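Local coordinates for putative glucose-6-phosphate 1-epimerase (Salmonella typhimurium, PDB 2HTB), which probably interconverts the alpha and beta anomers of glucose 6-phosphate, and perhaps of related hexose 6-phosphates, as a monomeric mutarotase, at residues P31-R36 against K121-D126; D42-D47 against F55-A60. All coordinates share one frame; numbering follows the deposited sequence.

Interaction 1 of 2, residues P31-R36 against K121-D126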
loop_
_atom_site.group_PDB
_atom_site.type_symbol
_atom_site.label_atom_id
_atom_site.label_comp_id
_atom_site.label_asym_id
_atom_site.label_seq_id
_atom_site.Cartn_x
_atom_site.Cartn_y
_atom_site.Cartn_z
ATOM N N PRO A 31 13.625 -14.132 17.119
ATOM C CA PRO A 31 14.368 -13.044 17.802
ATOM C C PRO A 31 14.072 -11.729 17.167
ATOM O O PRO A 31 14.299 -10.675 17.737
ATOM C CB PRO A 31 15.870 -13.403 17.601
ATOM C CG PRO A 31 15.863 -14.480 16.529
ATOM C CD PRO A 31 14.505 -15.191 16.590
ATOM N N VAL A 32 13.540 -11.795 15.968
ATOM C CA VAL A 32 13.282 -10.559 15.242
ATOM C C VAL A 32 11.828 -10.224 14.986
ATOM O O VAL A 32 11.551 -9.110 14.628
ATOM C CB VAL A 32 14.095 -10.560 13.991
ATOM C CG1 VAL A 32 13.369 -9.923 12.870
ATOM C CG2 VAL A 32 15.392 -9.853 14.264
ATOM N N LEU A 33 10.909 -11.151 15.220
ATOM C CA LEU A 33 9.501 -10.936 14.913
ATOM C C LEU A 33 8.696 -11.076 16.150
ATOM O O LEU A 33 8.875 -12.091 16.947
ATOM C CB LEU A 33 8.963 -11.978 14.003
ATOM C CG LEU A 33 9.073 -11.947 12.508
ATOM C CD1 LEU A 33 8.655 -13.397 11.978
ATOM C CD2 LEU A 33 8.179 -10.813 11.953
ATOM N N SER A 34 7.802 -10.089 16.294
ATOM C CA SER A 34 6.915 -10.105 17.403
ATOM C C SER A 34 5.563 -9.602 17.049
ATOM O O SER A 34 5.322 -9.018 16.010
ATOM C CB SER A 34 7.451 -9.291 18.558
ATOM O OG SER A 34 7.711 -7.978 18.096
ATOM N N ARG A 35 4.683 -9.843 17.991
ATOM C CA ARG A 35 3.350 -9.458 17.923
ATOM C C ARG A 35 3.004 -8.566 19.081
ATOM O O ARG A 35 3.288 -8.899 20.251
ATOM C CB ARG A 35 2.498 -10.660 17.995
ATOM C CG ARG A 35 1.075 -10.302 17.831
ATOM C CD ARG A 35 0.336 -11.338 18.605
ATOM N NE ARG A 35 -0.802 -10.713 19.237
ATOM C CZ ARG A 35 -1.616 -11.283 20.107
ATOM N NH1 ARG A 35 -1.436 -12.560 20.522
ATOM N NH2 ARG A 35 -2.622 -10.540 20.558
ATOM N N ARG A 36 2.391 -7.433 18.743
ATOM C CA ARG A 36 2.141 -6.315 19.642
ATOM C C ARG A 36 0.710 -5.827 19.402
ATOM O O ARG A 36 0.005 -6.426 18.585
ATOM C CB ARG A 36 3.150 -5.228 19.289
ATOM C CG ARG A 36 4.544 -5.731 19.207
ATOM C CD ARG A 36 5.528 -4.720 19.661
ATOM N NE ARG A 36 6.849 -5.031 19.144
ATOM C CZ ARG A 36 7.895 -4.219 19.287
ATOM N NH1 ARG A 36 7.764 -3.048 19.936
ATOM N NH2 ARG A 36 9.068 -4.552 18.780
ATOM N N LYS A 121 0.489 -16.879 7.972
ATOM C CA LYS A 121 0.667 -18.309 7.621
ATOM C C LYS A 121 2.085 -18.799 7.661
ATOM O O LYS A 121 2.336 -19.921 7.996
ATOM C CB LYS A 121 0.082 -18.591 6.232
ATOM C CG LYS A 121 0.377 -19.965 5.546
ATOM C CD LYS A 121 -0.913 -20.351 4.733
ATOM C CE LYS A 121 -0.825 -21.696 3.976
ATOM N NZ LYS A 121 -0.032 -21.384 2.741
ATOM N N ALA A 122 3.030 -17.974 7.293
ATOM C CA ALA A 122 4.435 -18.453 7.208
ATOM C C ALA A 122 5.407 -17.288 7.344
ATOM O O ALA A 122 5.037 -16.092 7.021
ATOM C CB ALA A 122 4.713 -19.299 5.836
ATOM N N HIS A 123 6.640 -17.635 7.758
ATOM C CA HIS A 123 7.701 -16.617 7.857
ATOM C C HIS A 123 9.042 -17.354 7.961
ATOM O O HIS A 123 9.115 -18.459 8.591
ATOM C CB HIS A 123 7.468 -15.652 9.065
ATOM C CG HIS A 123 7.444 -16.352 10.374
ATOM N ND1 HIS A 123 8.592 -16.717 11.039
ATOM C CD2 HIS A 123 6.415 -16.806 11.130
ATOM C CE1 HIS A 123 8.271 -17.364 12.155
ATOM N NE2 HIS A 123 6.952 -17.431 12.229
ATOM N N ASN A 124 10.054 -16.770 7.315
ATOM C CA ASN A 124 11.428 -17.133 7.502
ATOM C C ASN A 124 12.256 -15.867 7.581
ATOM O O ASN A 124 11.817 -14.784 7.188
ATOM C CB ASN A 124 11.937 -18.135 6.445
ATOM C CG ASN A 124 12.156 -17.479 5.100
ATOM O OD1 ASN A 124 11.451 -17.775 4.078
ATOM N ND2 ASN A 124 13.139 -16.544 5.063
ATOM N N GLU A 125 13.439 -15.998 8.173
ATOM C CA GLU A 125 14.420 -14.890 8.244
ATOM C C GLU A 125 15.861 -15.338 7.983
ATOM O O GLU A 125 16.208 -16.527 8.063
ATOM C CB GLU A 125 14.329 -14.165 9.561
ATOM C CG GLU A 125 14.492 -15.098 10.767
ATOM C CD GLU A 125 14.035 -14.475 12.054
ATOM O OE1 GLU A 125 12.806 -14.215 12.191
ATOM O OE2 GLU A 125 14.897 -14.261 12.936
ATOM N N ASP A 126 16.685 -14.323 7.732
ATOM C CA ASP A 126 18.082 -14.362 7.273
ATOM C C ASP A 126 18.788 -13.296 8.010
ATOM O O ASP A 126 18.165 -12.519 8.753
ATOM C CB ASP A 126 18.157 -13.780 5.862
ATOM C CG ASP A 126 18.090 -14.788 4.907
ATOM O OD1 ASP A 126 17.914 -15.873 5.413
ATOM O OD2 ASP A 126 18.182 -14.560 3.695
#
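Two layers of the beta-sandwich typical of the galactose mutarotase superfamily meet at their margin here, where L33 and H123 touch by a CH-pi contact. L33 begins strand 33-38 of the five-stranded sheet, and H123 lies on 119-125, an edge strand of the nine-stranded sheet. The strands are not paired: even the nearest alpha carbons, V32 CA and E125 CA, are 8.3 Å apart, and side chains alone bridge the gap. L33 CD1 sits over one face of the imidazole, 3.8 Å from the ring centroid and offset toward the rim at the CG-ND1 bond, where L33 CD1 to H123 ND1 is 3.5 Å. The ring is presented by a chi1 of 60°, which sets H123 CG between the backbone N and the carbonyl carbon. The other methyl branch of L33 belongs to its own layer, packing on V46, while L132 of the neighbouring strand 130-137 also touches the L33 side chain.

E125 reaches across beside this pair with its chain extended beyond CG, and its two carboxylate oxygens have different surroundings. OE1 is hydrogen-bonded to the hydroxyl of T30, just before 31-36, and the same T30 OG1 accepts the backbone N-H of V32. OE2 lies against carbon: V32 CB at 3.9 Å and, on the pyrrolidine ring of P31, CG at 3.7 Å.

Interaction 2 of 2, residues D42-D47 against F55-A60; sequences DLIVVD and FALQGA
Strands 41-48 and 51-56 run antiparallel, with I44 and F55 as a hydrogen-bonded pair and L43 and A56 as the non-hydrogen-bonded pair next to it. I44 N donates to F55 O, and F55 N to I44 O, each at 2.8 Å. A longer bond of 3.3 Å from L57 N to D42 O carries the pairing past the strand end, and a water links D42 O to Q58 N, where a type II turn from L57 to A60 begins; G59, its third residue, has the positive phi this turn needs, and A60 N closes it on L57 O.

L43 CD2 packs on A56 CB at 4.0 Å on one face of the sheet. On the other, F55 chi1 of -57° holds CG beside the backbone N, and the ring turns its edge to the hairpin partner: I44 O lies near the ring plane, and V46 CG2 reaches CE1 at 3.9 Å. L57 leans back over the strand, placing CD2 4.0 Å from I44 CD1 and CD1 beside D42 CB. F156 meets F55 edge-to-face, and L132 and F134 also pack on it, all from the nine-stranded sheet. This is a beta hairpin whose apolar face, formed by I44, V46 and F55, closes the core of a mutarotase-type beta-sandwich.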
loop_
_atom_site.group_PDB
_atom_site.type_symbol
_atom_site.label_atom_id
_atom_site.label_comp_id
_atom_site.label_asym_id
_atom_site.label_seq_id
_atom_site.Cartn_x
_atom_site.Cartn_y
_atom_site.Cartn_z
ATOM N N ASP A 42 -4.061 -6.350 16.476
ATOM C CA ASP A 42 -2.777 -7.074 16.563
ATOM C C ASP A 42 -1.853 -6.657 15.496
ATOM O O ASP A 42 -2.246 -6.715 14.316
ATOM C CB ASP A 42 -2.986 -8.584 16.362
ATOM C CG ASP A 42 -3.790 -9.217 17.490
ATOM O OD1 ASP A 42 -3.605 -8.784 18.659
ATOM O OD2 ASP A 42 -4.564 -10.161 17.178
ATOM N N LEU A 43 -0.617 -6.344 15.859
ATOM C CA LEU A 43 0.405 -6.067 14.824
ATOM C C LEU A 43 1.518 -7.102 14.767
ATOM O O LEU A 43 1.795 -7.704 15.791
ATOM C CB LEU A 43 1.089 -4.730 15.111
ATOM C CG LEU A 43 0.126 -3.617 15.468
ATOM C CD1 LEU A 43 0.971 -2.355 15.596
ATOM C CD2 LEU A 43 -0.913 -3.475 14.327
ATOM N N ILE A 44 2.195 -7.245 13.612
ATOM C CA ILE A 44 3.398 -8.049 13.525
ATOM C C ILE A 44 4.499 -7.053 13.212
ATOM O O ILE A 44 4.399 -6.275 12.254
ATOM C CB ILE A 44 3.297 -9.163 12.404
ATOM C CG1 ILE A 44 2.670 -10.513 12.887
ATOM C CG2 ILE A 44 4.646 -9.632 11.976
ATOM C CD1 ILE A 44 1.735 -10.496 13.886
ATOM N N VAL A 45 5.554 -7.060 14.024
ATOM C CA VAL A 45 6.579 -6.026 13.987
ATOM C C VAL A 45 7.953 -6.644 13.721
ATOM O O VAL A 45 8.379 -7.621 14.331
ATOM C CB VAL A 45 6.680 -5.311 15.325
ATOM C CG1 VAL A 45 7.690 -4.212 15.207
ATOM C CG2 VAL A 45 5.331 -4.780 15.833
ATOM N N VAL A 46 8.643 -6.070 12.788
ATOM C CA VAL A 46 9.850 -6.642 12.371
ATOM C C VAL A 46 10.928 -5.694 12.862
ATOM O O VAL A 46 11.059 -4.583 12.334
ATOM C CB VAL A 46 9.819 -6.702 10.859
ATOM C CG1 VAL A 46 11.255 -7.018 10.243
ATOM C CG2 VAL A 46 8.810 -7.743 10.452
ATOM N N ASP A 47 11.676 -6.115 13.875
ATOM C CA ASP A 47 12.836 -5.339 14.366
ATOM C C ASP A 47 14.136 -6.063 14.091
ATOM O O ASP A 47 14.547 -6.892 14.904
ATOM C CB ASP A 47 12.752 -5.106 15.884
ATOM C CG ASP A 47 13.789 -4.104 16.336
ATOM O OD1 ASP A 47 14.706 -3.832 15.529
ATOM O OD2 ASP A 47 13.657 -3.540 17.461
ATOM N N PHE A 55 3.315 -4.437 10.503
ATOM C CA PHE A 55 2.151 -4.913 9.795
ATOM C C PHE A 55 0.970 -5.013 10.717
ATOM O O PHE A 55 1.139 -5.307 11.863
ATOM C CB PHE A 55 2.330 -6.327 9.260
ATOM C CG PHE A 55 3.503 -6.527 8.342
ATOM C CD1 PHE A 55 4.810 -6.666 8.857
ATOM C CD2 PHE A 55 3.279 -6.691 6.958
ATOM C CE1 PHE A 55 5.862 -6.857 7.999
ATOM C CE2 PHE A 55 4.320 -6.947 6.085
ATOM C CZ PHE A 55 5.626 -7.014 6.599
ATOM N N ALA A 56 -0.245 -4.810 10.188
ATOM C CA ALA A 56 -1.471 -5.186 10.866
ATOM C C ALA A 56 -1.990 -6.492 10.264
ATOM O O ALA A 56 -2.114 -6.641 9.030
ATOM C CB ALA A 56 -2.480 -4.091 10.693
ATOM N N LEU A 57 -2.376 -7.423 11.117
ATOM C CA LEU A 57 -3.092 -8.630 10.626
ATOM C C LEU A 57 -4.325 -8.236 9.846
ATOM O O LEU A 57 -4.590 -8.780 8.783
ATOM C CB LEU A 57 -3.407 -9.628 11.760
ATOM C CG LEU A 57 -2.132 -10.265 12.358
ATOM C CD1 LEU A 57 -2.511 -11.260 13.412
ATOM C CD2 LEU A 57 -1.252 -10.994 11.275
ATOM N N GLN A 58 -5.079 -7.283 10.383
ATOM C CA GLN A 58 -6.135 -6.674 9.622
ATOM C C GLN A 58 -5.610 -6.163 8.278
ATOM O O GLN A 58 -4.799 -5.279 8.243
ATOM C CB GLN A 58 -6.815 -5.565 10.417
ATOM C CG GLN A 58 -8.073 -5.025 9.687
ATOM C CD GLN A 58 -8.905 -4.179 10.598
ATOM O OE1 GLN A 58 -9.684 -4.727 11.393
ATOM N NE2 GLN A 58 -8.749 -2.822 10.521
ATOM N N GLY A 59 -6.136 -6.726 7.170
ATOM C CA GLY A 59 -5.743 -6.289 5.847
ATOM C C GLY A 59 -4.279 -6.602 5.497
ATOM O O GLY A 59 -3.765 -6.025 4.540
ATOM N N ALA A 60 -3.597 -7.490 6.244
ATOM C CA ALA A 60 -2.162 -7.783 5.973
ATOM C C ALA A 60 -1.481 -6.483 5.644
ATOM O O ALA A 60 -0.877 -6.312 4.592
ATOM C CB ALA A 60 -2.020 -8.719 4.809
HETATM O O HOH W 1 -4.750 -6.163 12.836
#

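Overall arrangement
Strand 41-48 connects the two contacts: it pairs with 33-38 on one side and with 51-56 on the other, so interactions 1 and 2 share the five-stranded sheet, their centres 10 Å apart. Interaction 1 is a surface contact between layers, made by side chains and mixing carboxylate, imidazole and aliphatic groups. Interaction 2 is buried and lies within one layer, with main-chain hydrogen bonds as its framework and apolar groups on both faces. The two touch directly: R35 NH2 forms a 2.8 Å salt bridge with D42 OD1, and R36 O and L43 N, 2.8 Å apart, make a probable hydrogen bond. Both contacts also back onto strand 130-137.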